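Local coordinates for protein dextranase (Pseudarthrobacter oxydans, PDB 6NZS) that catalyses the endohydrolysis of (1->6)-alpha-D-glucosidic linkages in dextran, at residues A[36-41]-A[101-106]; A[51-56]-A[86-91]; A[95-100]-A[132-137]; A[112-117]-A[146-151]. All coordinates share one frame; numbering follows the deposited sequence.

How the interactions relate
All four contacts fall within the N-terminal Ig-like domain range of this family 49 hydrolase. Interactions 1 and 3 share strand 96-102, which pairs with 37-43 along one side and 132-137 along the other; their centres are about 12 Å apart. Interaction 2 follows laterally: strand 51-58 borders strand 37-43, with Val-41 O 2.7 Å from Tyr-51 N. Interactions 2 and 3 also meet through packing, Phe-90 CZ lying 3.9 Å from Val-98 CG2. Interaction 4 packs against interaction 3, Phe-146 CZ being 3.7 Å from Val-137 CG2, and its polar face reaches strand 423-435 in the beta-solenoid. Interactions 2 and 4 do not touch; their centres are about 17 Å apart.

Interaction 1 of 4, residues A[36-41]-A[101-106]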
# COMPACT_ATOMS: atom_id res chain seq x y z
N PHE A 36 20.92 -5.49 4.99
CA PHE A 36 21.27 -4.12 5.31
C PHE A 36 20.98 -3.69 6.73
O PHE A 36 21.61 -2.73 7.19
CB PHE A 36 20.59 -3.16 4.31
CG PHE A 36 20.87 -3.53 2.89
CD1 PHE A 36 22.11 -3.26 2.35
CD2 PHE A 36 19.94 -4.21 2.13
CE1 PHE A 36 22.42 -3.63 1.05
CE2 PHE A 36 20.24 -4.57 0.82
CZ PHE A 36 21.48 -4.28 0.29
N TYR A 37 20.06 -4.35 7.43
CA TYR A 37 19.66 -3.94 8.77
C TYR A 37 19.53 -5.14 9.69
O TYR A 37 19.09 -6.21 9.26
CB TYR A 37 18.29 -3.21 8.74
CG TYR A 37 18.33 -2.06 7.78
CD1 TYR A 37 18.90 -0.86 8.16
CD2 TYR A 37 17.85 -2.18 6.48
CE1 TYR A 37 18.98 0.20 7.29
CE2 TYR A 37 17.93 -1.12 5.59
CZ TYR A 37 18.50 0.07 6.00
OH TYR A 37 18.61 1.14 5.16
N ASP A 38 19.90 -4.94 10.95
CA ASP A 38 19.60 -5.88 12.03
C ASP A 38 18.78 -5.15 13.08
O ASP A 38 19.01 -3.97 13.35
CB ASP A 38 20.87 -6.42 12.68
CG ASP A 38 21.64 -7.36 11.77
OD1 ASP A 38 21.00 -8.24 11.17
OD2 ASP A 38 22.88 -7.22 11.67
N LEU A 39 17.82 -5.86 13.68
CA LEU A 39 16.92 -5.26 14.66
C LEU A 39 16.83 -6.11 15.91
O LEU A 39 16.73 -7.34 15.84
CB LEU A 39 15.53 -5.09 14.04
CG LEU A 39 14.50 -4.27 14.81
CD1 LEU A 39 13.62 -3.48 13.85
CD2 LEU A 39 13.65 -5.17 15.65
N GLN A 40 16.87 -5.46 17.08
CA GLN A 40 16.59 -6.09 18.36
C GLN A 40 15.61 -5.22 19.13
O GLN A 40 15.54 -4.00 18.92
CB GLN A 40 17.87 -6.28 19.19
CG GLN A 40 18.82 -7.33 18.65
CD GLN A 40 20.09 -7.44 19.47
OE1 GLN A 40 20.36 -6.59 20.31
NE2 GLN A 40 20.86 -8.50 19.23
N VAL A 41 14.84 -5.85 20.03
CA VAL A 41 13.77 -5.17 20.76
C VAL A 41 13.86 -5.55 22.23
O VAL A 41 14.02 -6.73 22.57
CB VAL A 41 12.37 -5.55 20.24
CG1 VAL A 41 11.30 -4.62 20.83
CG2 VAL A 41 12.31 -5.54 18.74
N SER A 101 20.51 -1.47 13.54
CA SER A 101 21.91 -1.40 13.15
C SER A 101 22.02 -1.51 11.64
O SER A 101 21.38 -2.37 11.02
CB SER A 101 22.71 -2.53 13.79
OG SER A 101 22.72 -2.39 15.20
N LEU A 102 22.83 -0.63 11.06
CA LEU A 102 23.13 -0.66 9.63
C LEU A 102 24.31 -1.60 9.41
O LEU A 102 25.34 -1.48 10.09
CB LEU A 102 23.47 0.76 9.18
CG LEU A 102 23.74 1.04 7.70
CD1 LEU A 102 22.57 0.60 6.82
CD2 LEU A 102 24.04 2.51 7.49
N ARG A 103 24.15 -2.55 8.48
CA ARG A 103 25.10 -3.64 8.27
C ARG A 103 26.15 -3.35 7.21
O ARG A 103 27.04 -4.18 7.00
CB ARG A 103 24.36 -4.91 7.84
CG ARG A 103 23.49 -5.55 8.91
CD ARG A 103 22.86 -6.86 8.42
NE ARG A 103 23.84 -7.84 7.93
CZ ARG A 103 24.48 -8.72 8.71
NH1 ARG A 103 24.27 -8.74 10.01
NH2 ARG A 103 25.35 -9.57 8.17
N THR A 104 26.07 -2.21 6.53
CA THR A 104 26.83 -1.99 5.30
C THR A 104 28.28 -1.56 5.54
O THR A 104 29.06 -1.56 4.59
CB THR A 104 26.17 -0.87 4.51
OG1 THR A 104 26.12 0.30 5.34
CG2 THR A 104 24.76 -1.26 4.09
N GLY A 105 28.64 -1.20 6.77
CA GLY A 105 29.90 -0.55 7.02
C GLY A 105 29.83 0.96 7.00
O GLY A 105 30.80 1.62 7.40
N GLN A 106 28.73 1.53 6.54
CA GLN A 106 28.54 2.97 6.62
C GLN A 106 28.29 3.37 8.07
O GLN A 106 27.80 2.58 8.88
CB GLN A 106 27.35 3.39 5.77
CG GLN A 106 27.53 3.12 4.28
CD GLN A 106 26.22 3.18 3.53
OE1 GLN A 106 25.28 2.46 3.87
NE2 GLN A 106 26.14 4.04 2.52
O HOH W 1 20.51 -3.72 16.20
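Asp-38 and Ser-101 form an antiparallel hydrogen-bonded pair: Asp-38 N donates to Ser-101 O at 3.0 Å, and Ser-101 N returns a bond to Asp-38 O. Tyr-37 and Leu-102 follow as a non-hydrogen-bonded pair, after which Arg-103 N reaches Phe-36 O at 2.9 Å. The paired parts run 155° apart, and the register ends as both segments pass into loop. On the face bearing Asp-38, Arg-103 NH1 meets Asp-38 OD2 at 2.6 Å in a salt bridge. The oxygen uses its syn lone pair and sits at the guanidinium edge, only 4° out of that plane, although carboxylate and guanidinium are turned 78° against each other. A bend at chi3 of Arg-103 turns its chain across Asp-38, whose OD1 is paired with Arg-33. Replacing Asp-38 by an alanine would probably leave Arg-103 and Arg-33, already close, as like charges without the carboxylate between them. On the other face, Tyr-37 CE1 packs beside Leu-102 CD1 at 3.6 Å, and the Tyr-37 hydroxyl bonds to Asn-184 O. Past the last bridge, Thr-104 CG2 meets the edge of the Phe-36 ring at CD1, 3.7 Å away. Thr-104 OG1 accepts from Gln-106 N at 3.1 Å. The whole is an antiparallel strand pair running out into an ST turn, within the Ig-like domain of this family.

Interaction 2 of 4, residues A[51-56]-A[86-91]; sequences YDAFTY and SWSSFE
Tyr-56 CB sits over the six-membered ring of Trp-87, 3.4 Å from its centroid and 9° off the normal, a CH-pi contact. The Tyr-56 ring is slid aside: it lies at 24° to the five-membered ring with centroids 5.0 Å apart, so the two barely overlap. Trp-87 CG stands between its backbone N and carbonyl carbon (chi1 77°), which swings the indole back under Tyr-56. Backbone bonds lock this pair, Tyr-56 N to Trp-87 O at 2.8 Å and Trp-87 N to Tyr-56 O at 3.0 Å. Further along, regular pairing is replaced: Ser-88 OG donates to Phe-54 O at 2.8 Å from above the carbonyl plane, while water 2 accepts from Ser-89 N at 2.9 Å and lies close enough to Phe-54 O to relay between the segments. That same hydroxyl oxygen of Ser-88 also lies against Ala-53 CB, at 3.6 Å. In the next shell, Phe-54 CD2 lies over the centre of one Tyr-56 ring face, 3.5 Å above its plane, and the Tyr-56 hydroxyl is bonded to His-15 and Trp-13. Trp-87 meets the Phe-189 ring. The contact thus lies buried between strand 37-43, whose Leu-39 touches Ala-53, Thr-55 and Ser-88, and strand 176-192, which supplies Met-186 against Thr-55 and Phe-189 against Ser-89.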
# COMPACT_ATOMS: atom_id res chain seq x y z
N TYR A 51 15.96 -8.66 22.39
CA TYR A 51 15.70 -9.89 21.66
C TYR A 51 15.75 -9.63 20.16
O TYR A 51 15.26 -8.60 19.69
CB TYR A 51 14.32 -10.44 22.02
CG TYR A 51 14.20 -10.83 23.47
CD1 TYR A 51 14.56 -12.10 23.88
CD2 TYR A 51 13.73 -9.93 24.42
CE1 TYR A 51 14.44 -12.48 25.21
CE2 TYR A 51 13.61 -10.30 25.75
CZ TYR A 51 13.97 -11.57 26.14
OH TYR A 51 13.86 -11.95 27.46
N ASP A 52 16.35 -10.56 19.42
CA ASP A 52 16.40 -10.44 17.97
C ASP A 52 15.02 -10.61 17.36
O ASP A 52 14.23 -11.44 17.80
CB ASP A 52 17.32 -11.52 17.41
CG ASP A 52 18.73 -11.38 17.92
OD1 ASP A 52 19.43 -10.45 17.47
OD2 ASP A 52 19.14 -12.20 18.77
N ALA A 53 14.73 -9.80 16.34
CA ALA A 53 13.53 -9.94 15.54
C ALA A 53 13.95 -10.01 14.08
O ALA A 53 14.75 -9.18 13.63
CB ALA A 53 12.59 -8.74 15.73
N PHE A 54 13.44 -10.99 13.35
CA PHE A 54 13.88 -11.18 11.98
C PHE A 54 13.54 -9.96 11.13
O PHE A 54 12.48 -9.34 11.30
CB PHE A 54 13.17 -12.39 11.38
CG PHE A 54 13.82 -12.89 10.12
CD1 PHE A 54 15.00 -13.61 10.19
CD2 PHE A 54 13.27 -12.62 8.88
CE1 PHE A 54 15.61 -14.07 9.04
CE2 PHE A 54 13.88 -13.09 7.72
CZ PHE A 54 15.05 -13.82 7.79
N THR A 55 14.45 -9.61 10.22
CA THR A 55 14.17 -8.59 9.21
C THR A 55 14.15 -9.28 7.85
O THR A 55 15.18 -9.75 7.37
CB THR A 55 15.18 -7.44 9.24
OG1 THR A 55 15.23 -6.87 10.55
CG2 THR A 55 14.78 -6.36 8.24
N TYR A 56 12.96 -9.33 7.26
CA TYR A 56 12.73 -9.84 5.92
C TYR A 56 13.22 -8.84 4.89
O TYR A 56 13.46 -7.67 5.19
CB TYR A 56 11.23 -10.04 5.69
CG TYR A 56 10.60 -10.99 6.67
CD1 TYR A 56 10.66 -12.36 6.46
CD2 TYR A 56 9.95 -10.53 7.82
CE1 TYR A 56 10.09 -13.25 7.35
CE2 TYR A 56 9.38 -11.41 8.72
CZ TYR A 56 9.46 -12.77 8.48
OH TYR A 56 8.89 -13.66 9.38
N SER A 86 13.27 -3.80 3.13
CA SER A 86 13.38 -4.67 4.29
C SER A 86 12.29 -4.31 5.29
O SER A 86 11.84 -3.17 5.35
CB SER A 86 14.73 -4.53 4.99
OG SER A 86 15.80 -4.92 4.14
N TRP A 87 11.85 -5.30 6.07
CA TRP A 87 10.85 -5.01 7.09
C TRP A 87 10.96 -6.04 8.21
O TRP A 87 11.29 -7.20 7.97
CB TRP A 87 9.42 -4.97 6.54
CG TRP A 87 8.80 -6.32 6.27
CD1 TRP A 87 7.96 -7.02 7.10
CD2 TRP A 87 8.97 -7.13 5.10
NE1 TRP A 87 7.61 -8.22 6.51
CE2 TRP A 87 8.22 -8.30 5.29
CE3 TRP A 87 9.71 -6.98 3.91
CZ2 TRP A 87 8.17 -9.32 4.33
CZ3 TRP A 87 9.66 -7.99 2.97
CH2 TRP A 87 8.90 -9.15 3.18
N SER A 88 10.68 -5.58 9.43
CA SER A 88 10.70 -6.44 10.60
C SER A 88 9.39 -6.25 11.35
O SER A 88 9.00 -5.11 11.64
CB SER A 88 11.87 -6.07 11.52
OG SER A 88 11.91 -6.91 12.66
N SER A 89 8.73 -7.36 11.67
CA SER A 89 7.54 -7.36 12.51
C SER A 89 7.85 -7.96 13.87
O SER A 89 8.68 -8.87 14.01
CB SER A 89 6.42 -8.20 11.87
OG SER A 89 5.89 -7.52 10.74
N PHE A 90 7.17 -7.45 14.88
CA PHE A 90 7.16 -8.08 16.19
C PHE A 90 5.85 -7.72 16.86
O PHE A 90 5.17 -6.78 16.45
CB PHE A 90 8.39 -7.69 17.05
CG PHE A 90 8.52 -6.20 17.30
CD1 PHE A 90 7.85 -5.60 18.36
CD2 PHE A 90 9.34 -5.42 16.49
CE1 PHE A 90 7.99 -4.23 18.60
CE2 PHE A 90 9.48 -4.07 16.73
CZ PHE A 90 8.81 -3.47 17.78
N GLU A 91 5.49 -8.48 17.89
CA GLU A 91 4.34 -8.15 18.73
C GLU A 91 4.82 -7.52 20.02
O GLU A 91 5.82 -7.96 20.61
CB GLU A 91 3.53 -9.40 19.08
CG GLU A 91 2.96 -10.13 17.90
CD GLU A 91 2.03 -11.25 18.34
OE1 GLU A 91 2.46 -12.41 18.32
OE2 GLU A 91 0.88 -10.95 18.73
O HOH W 2 9.81 -10.05 11.64

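Interaction 3 of 4, residues A[95-100]-A[132-137]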
# COMPACT_ATOMS: atom_id res chain seq x y z
N ASP A 95 5.69 -0.30 26.03
CA ASP A 95 6.72 0.50 25.37
C ASP A 95 8.01 -0.30 25.24
O ASP A 95 8.42 -1.00 26.17
CB ASP A 95 7.03 1.75 26.20
CG ASP A 95 5.90 2.76 26.22
OD1 ASP A 95 4.77 2.45 25.82
OD2 ASP A 95 6.17 3.90 26.67
N VAL A 96 8.67 -0.16 24.09
CA VAL A 96 9.91 -0.89 23.81
C VAL A 96 10.98 0.08 23.34
O VAL A 96 10.71 1.16 22.81
CB VAL A 96 9.74 -2.01 22.76
CG1 VAL A 96 8.86 -3.14 23.30
CG2 VAL A 96 9.19 -1.44 21.46
N TRP A 97 12.23 -0.34 23.52
CA TRP A 97 13.37 0.25 22.83
C TRP A 97 13.77 -0.69 21.70
O TRP A 97 14.00 -1.88 21.93
CB TRP A 97 14.57 0.38 23.78
CG TRP A 97 14.57 1.60 24.67
CD1 TRP A 97 14.43 1.61 26.03
CD2 TRP A 97 14.76 2.97 24.27
NE1 TRP A 97 14.51 2.90 26.50
CE2 TRP A 97 14.71 3.75 25.44
CE3 TRP A 97 14.96 3.60 23.04
CZ2 TRP A 97 14.86 5.14 25.42
CZ3 TRP A 97 15.11 4.99 23.02
CH2 TRP A 97 15.06 5.74 24.20
N VAL A 98 13.84 -0.16 20.48
CA VAL A 98 14.23 -0.94 19.30
C VAL A 98 15.61 -0.47 18.86
O VAL A 98 15.79 0.72 18.57
CB VAL A 98 13.21 -0.77 18.17
CG1 VAL A 98 13.63 -1.59 16.98
CG2 VAL A 98 11.82 -1.18 18.64
N ASP A 99 16.58 -1.39 18.81
CA ASP A 99 17.90 -1.08 18.27
C ASP A 99 17.90 -1.44 16.79
O ASP A 99 17.56 -2.57 16.43
CB ASP A 99 18.98 -1.93 18.95
CG ASP A 99 19.11 -1.64 20.43
OD1 ASP A 99 19.31 -0.47 20.79
OD2 ASP A 99 19.03 -2.60 21.23
N VAL A 100 18.29 -0.49 15.95
CA VAL A 100 18.42 -0.74 14.51
C VAL A 100 19.87 -0.48 14.14
O VAL A 100 20.39 0.62 14.39
CB VAL A 100 17.48 0.13 13.66
CG1 VAL A 100 17.53 -0.34 12.21
CG2 VAL A 100 16.06 0.06 14.19
N THR A 132 24.48 2.23 15.05
CA THR A 132 23.30 1.72 15.74
C THR A 132 22.54 2.83 16.46
O THR A 132 23.12 3.57 17.26
CB THR A 132 23.71 0.67 16.78
OG1 THR A 132 24.38 -0.42 16.12
CG2 THR A 132 22.48 0.14 17.52
N VAL A 133 21.24 2.93 16.19
CA VAL A 133 20.35 3.85 16.87
C VAL A 133 19.35 3.04 17.68
O VAL A 133 19.00 1.91 17.32
CB VAL A 133 19.62 4.75 15.84
CG1 VAL A 133 18.69 3.91 14.93
CG2 VAL A 133 18.85 5.86 16.51
N LYS A 134 18.93 3.60 18.81
CA LYS A 134 17.88 3.04 19.65
C LYS A 134 16.66 3.95 19.56
O LYS A 134 16.78 5.16 19.74
CB LYS A 134 18.35 2.93 21.11
CG LYS A 134 17.63 1.88 21.96
CD LYS A 134 18.12 1.90 23.42
CE LYS A 134 19.56 1.45 23.52
NZ LYS A 134 19.70 -0.03 23.42
N ILE A 135 15.50 3.37 19.25
CA ILE A 135 14.25 4.10 19.05
C ILE A 135 13.24 3.62 20.08
O ILE A 135 13.00 2.41 20.20
CB ILE A 135 13.70 3.86 17.63
CG1 ILE A 135 14.73 4.27 16.59
CG2 ILE A 135 12.39 4.62 17.42
CD1 ILE A 135 14.47 3.64 15.23
N LYS A 136 12.62 4.56 20.79
CA LYS A 136 11.59 4.19 21.76
C LYS A 136 10.24 4.21 21.06
O LYS A 136 9.77 5.27 20.62
CB LYS A 136 11.58 5.14 22.96
CG LYS A 136 10.61 4.67 24.04
CD LYS A 136 10.59 5.65 25.20
CE LYS A 136 11.28 5.07 26.41
NZ LYS A 136 10.39 5.19 27.60
N VAL A 137 9.61 3.04 20.94
CA VAL A 137 8.30 2.92 20.32
C VAL A 137 7.27 2.77 21.44
O VAL A 137 7.28 1.74 22.13
CB VAL A 137 8.24 1.73 19.34
CG1 VAL A 137 6.88 1.68 18.67
CG2 VAL A 137 9.35 1.84 18.29
O HOH W 3 8.11 4.64 28.70
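Trp-97 is the large projection of this contact, and two lysine chains form the slot that receives it. Lys-136 CB lies over one face of the indole, 3.6 Å from the centroid of the six-membered ring, as a CH-pi contact. On the opposite face rests Lys-134 CD, 3.3 Å above the plane and displaced toward the rim, while Ile-135 N comes at the ring edge. Lys-134 can cover the ring and still reach Asp-99 because its chain bends at chi3 (-67°) and chi4 (-78°). Its NZ ends 2.7 Å from Asp-99 OD1, a salt bridge using the syn lone pair of that oxygen. The end of Lys-136 runs out over the indole toward Asp-95, and water 3 spans the two, accepting from NZ and donating to Asp-95 OD2. The other face of the pair is a row of branched side chains set in one another's gaps. Val-137 lies beside Val-96 and meets Val-98 with CG2 against CG2 at 3.9 Å; Ile-135 extends CD1 to within 4.1 Å of Val-100 CG2. Val-133 CG1 closes the row, 4.2 Å from Val-100 CB. Beneath, six backbone bonds join the strands, whose axes approach to 4.4 Å. The branched face packs on Phe-146, Val-148 and Phe-150 of strand 144-150. Such a two-faced antiparallel pair, one face of charged side chains around a tryptophan, the other aliphatic, fits the beta-sandwich of Ig-like domains.

Interaction 4 of 4, residues A[112-117]-A[146-151]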
# COMPACT_ATOMS: atom_id res chain seq x y z
N ASP A 112 20.26 12.10 14.77
CA ASP A 112 19.57 12.92 13.78
C ASP A 112 19.77 12.40 12.37
O ASP A 112 18.96 12.72 11.49
CB ASP A 112 20.04 14.37 13.86
CG ASP A 112 19.08 15.32 13.17
OD1 ASP A 112 17.88 15.30 13.52
OD2 ASP A 112 19.52 16.09 12.30
N GLN A 113 20.82 11.61 12.13
CA GLN A 113 21.02 10.98 10.83
C GLN A 113 20.20 9.72 10.66
O GLN A 113 20.35 9.02 9.65
CB GLN A 113 22.51 10.72 10.58
CG GLN A 113 23.30 12.00 10.32
CD GLN A 113 24.63 11.75 9.66
OE1 GLN A 113 25.25 10.71 9.87
NE2 GLN A 113 25.08 12.70 8.84
N VAL A 114 19.32 9.40 11.60
CA VAL A 114 18.30 8.39 11.39
C VAL A 114 16.96 9.09 11.53
O VAL A 114 16.58 9.51 12.63
CB VAL A 114 18.41 7.23 12.39
CG1 VAL A 114 17.29 6.23 12.13
CG2 VAL A 114 19.76 6.56 12.29
N GLN A 115 16.24 9.22 10.42
CA GLN A 115 14.93 9.86 10.43
C GLN A 115 13.83 8.81 10.43
O GLN A 115 13.94 7.78 9.77
CB GLN A 115 14.79 10.80 9.24
CG GLN A 115 15.68 12.04 9.41
CD GLN A 115 15.23 12.90 10.59
OE1 GLN A 115 14.05 13.20 10.72
NE2 GLN A 115 16.18 13.29 11.45
N ILE A 116 12.76 9.09 11.18
CA ILE A 116 11.57 8.25 11.22
C ILE A 116 10.51 8.90 10.34
O ILE A 116 10.26 10.11 10.44
CB ILE A 116 11.05 8.10 12.66
CG1 ILE A 116 12.09 7.38 13.52
CG2 ILE A 116 9.71 7.36 12.69
CD1 ILE A 116 11.86 7.52 15.01
N ARG A 117 9.88 8.11 9.48
CA ARG A 117 8.73 8.58 8.72
C ARG A 117 7.61 7.57 8.93
O ARG A 117 7.84 6.36 8.78
CB ARG A 117 9.03 8.73 7.23
CG ARG A 117 10.00 9.87 6.91
CD ARG A 117 9.81 10.34 5.44
NE ARG A 117 10.64 11.51 5.11
CZ ARG A 117 10.68 12.13 3.92
NH1 ARG A 117 9.93 11.74 2.89
NH2 ARG A 117 11.48 13.17 3.77
N PHE A 146 6.28 2.05 10.48
CA PHE A 146 7.07 3.24 10.15
C PHE A 146 8.37 2.85 9.48
O PHE A 146 8.81 1.70 9.53
CB PHE A 146 7.32 4.11 11.40
CG PHE A 146 8.07 3.42 12.51
CD1 PHE A 146 7.40 2.59 13.40
CD2 PHE A 146 9.43 3.62 12.67
CE1 PHE A 146 8.10 1.97 14.42
CE2 PHE A 146 10.14 3.01 13.68
CZ PHE A 146 9.46 2.18 14.57
N SER A 147 9.00 3.86 8.86
CA SER A 147 10.23 3.71 8.11
C SER A 147 11.39 4.31 8.91
O SER A 147 11.26 5.39 9.50
CB SER A 147 10.09 4.47 6.79
OG SER A 147 11.32 4.53 6.09
N VAL A 148 12.52 3.60 8.92
CA VAL A 148 13.75 4.02 9.59
C VAL A 148 14.78 4.35 8.51
O VAL A 148 15.13 3.48 7.70
CB VAL A 148 14.26 2.92 10.54
CG1 VAL A 148 15.57 3.33 11.18
CG2 VAL A 148 13.20 2.61 11.59
N GLU A 149 15.25 5.59 8.48
CA GLU A 149 15.96 6.13 7.32
C GLU A 149 17.35 6.64 7.73
O GLU A 149 17.50 7.75 8.24
CB GLU A 149 15.12 7.22 6.65
CG GLU A 149 13.66 6.76 6.49
CD GLU A 149 12.85 7.50 5.45
OE1 GLU A 149 13.31 8.54 4.92
OE2 GLU A 149 11.75 7.01 5.15
N PHE A 150 18.37 5.81 7.50
CA PHE A 150 19.75 6.21 7.77
C PHE A 150 20.23 7.12 6.65
O PHE A 150 20.14 6.76 5.47
CB PHE A 150 20.65 4.98 7.85
CG PHE A 150 20.53 4.19 9.13
CD1 PHE A 150 19.45 3.35 9.35
CD2 PHE A 150 21.53 4.27 10.08
CE1 PHE A 150 19.35 2.61 10.52
CE2 PHE A 150 21.44 3.53 11.26
CZ PHE A 150 20.35 2.71 11.47
N GLU A 151 20.75 8.29 7.01
CA GLU A 151 21.21 9.26 6.02
C GLU A 151 22.15 8.69 4.95
O GLU A 151 21.94 9.00 3.76
CB GLU A 151 21.81 10.49 6.71
CG GLU A 151 21.93 11.70 5.80
CD GLU A 151 22.47 12.91 6.54
OE1 GLU A 151 21.86 13.32 7.55
OE2 GLU A 151 23.52 13.44 6.11
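Phe-150 has Val-114 CG2 over one face of its ring, 3.8 Å from the centroid and 19° off the normal. Phe-146 meets Ile-116 CG2 obliquely, CD2 being 3.8 Å away, and its ring stands edge-to-face with Phe-123. Between the two rings, Val-114 CG1 presses on Val-148 CG1 at 3.5 Å. On the opposite side of the strands, the flat ends of Arg-117 and Glu-149 are turned 30° to each other. Their salt bridge is long, Arg-117 NE to Glu-149 OE1 at 4.0 Å, and the oxygen lies well out of the guanidinium plane, so no N-H points at it and the attraction is one of charge. Arg-117 NH1 bonds instead to Ile-434 O. Glu-149 OE2 is gripped twice, by His-435 NE2 and by Ser-147 OG, which donates at 2.7 Å to its anti lone pair. Ser-147 OG gets there by standing opposite its own backbone N (chi1 172°). A leucine in place of Glu-149 is likely to deprive His-435 and Ser-147 of their shared acceptor and Arg-117 of a nearby counter-charge. Five backbone bonds fix the register. A buried carboxylate with two donors and a neighbouring arginine would probably stay ionised, in a polar joint to solenoid strand 423-435 held mainly by hydrogen bonds to His-435 and Ile-434.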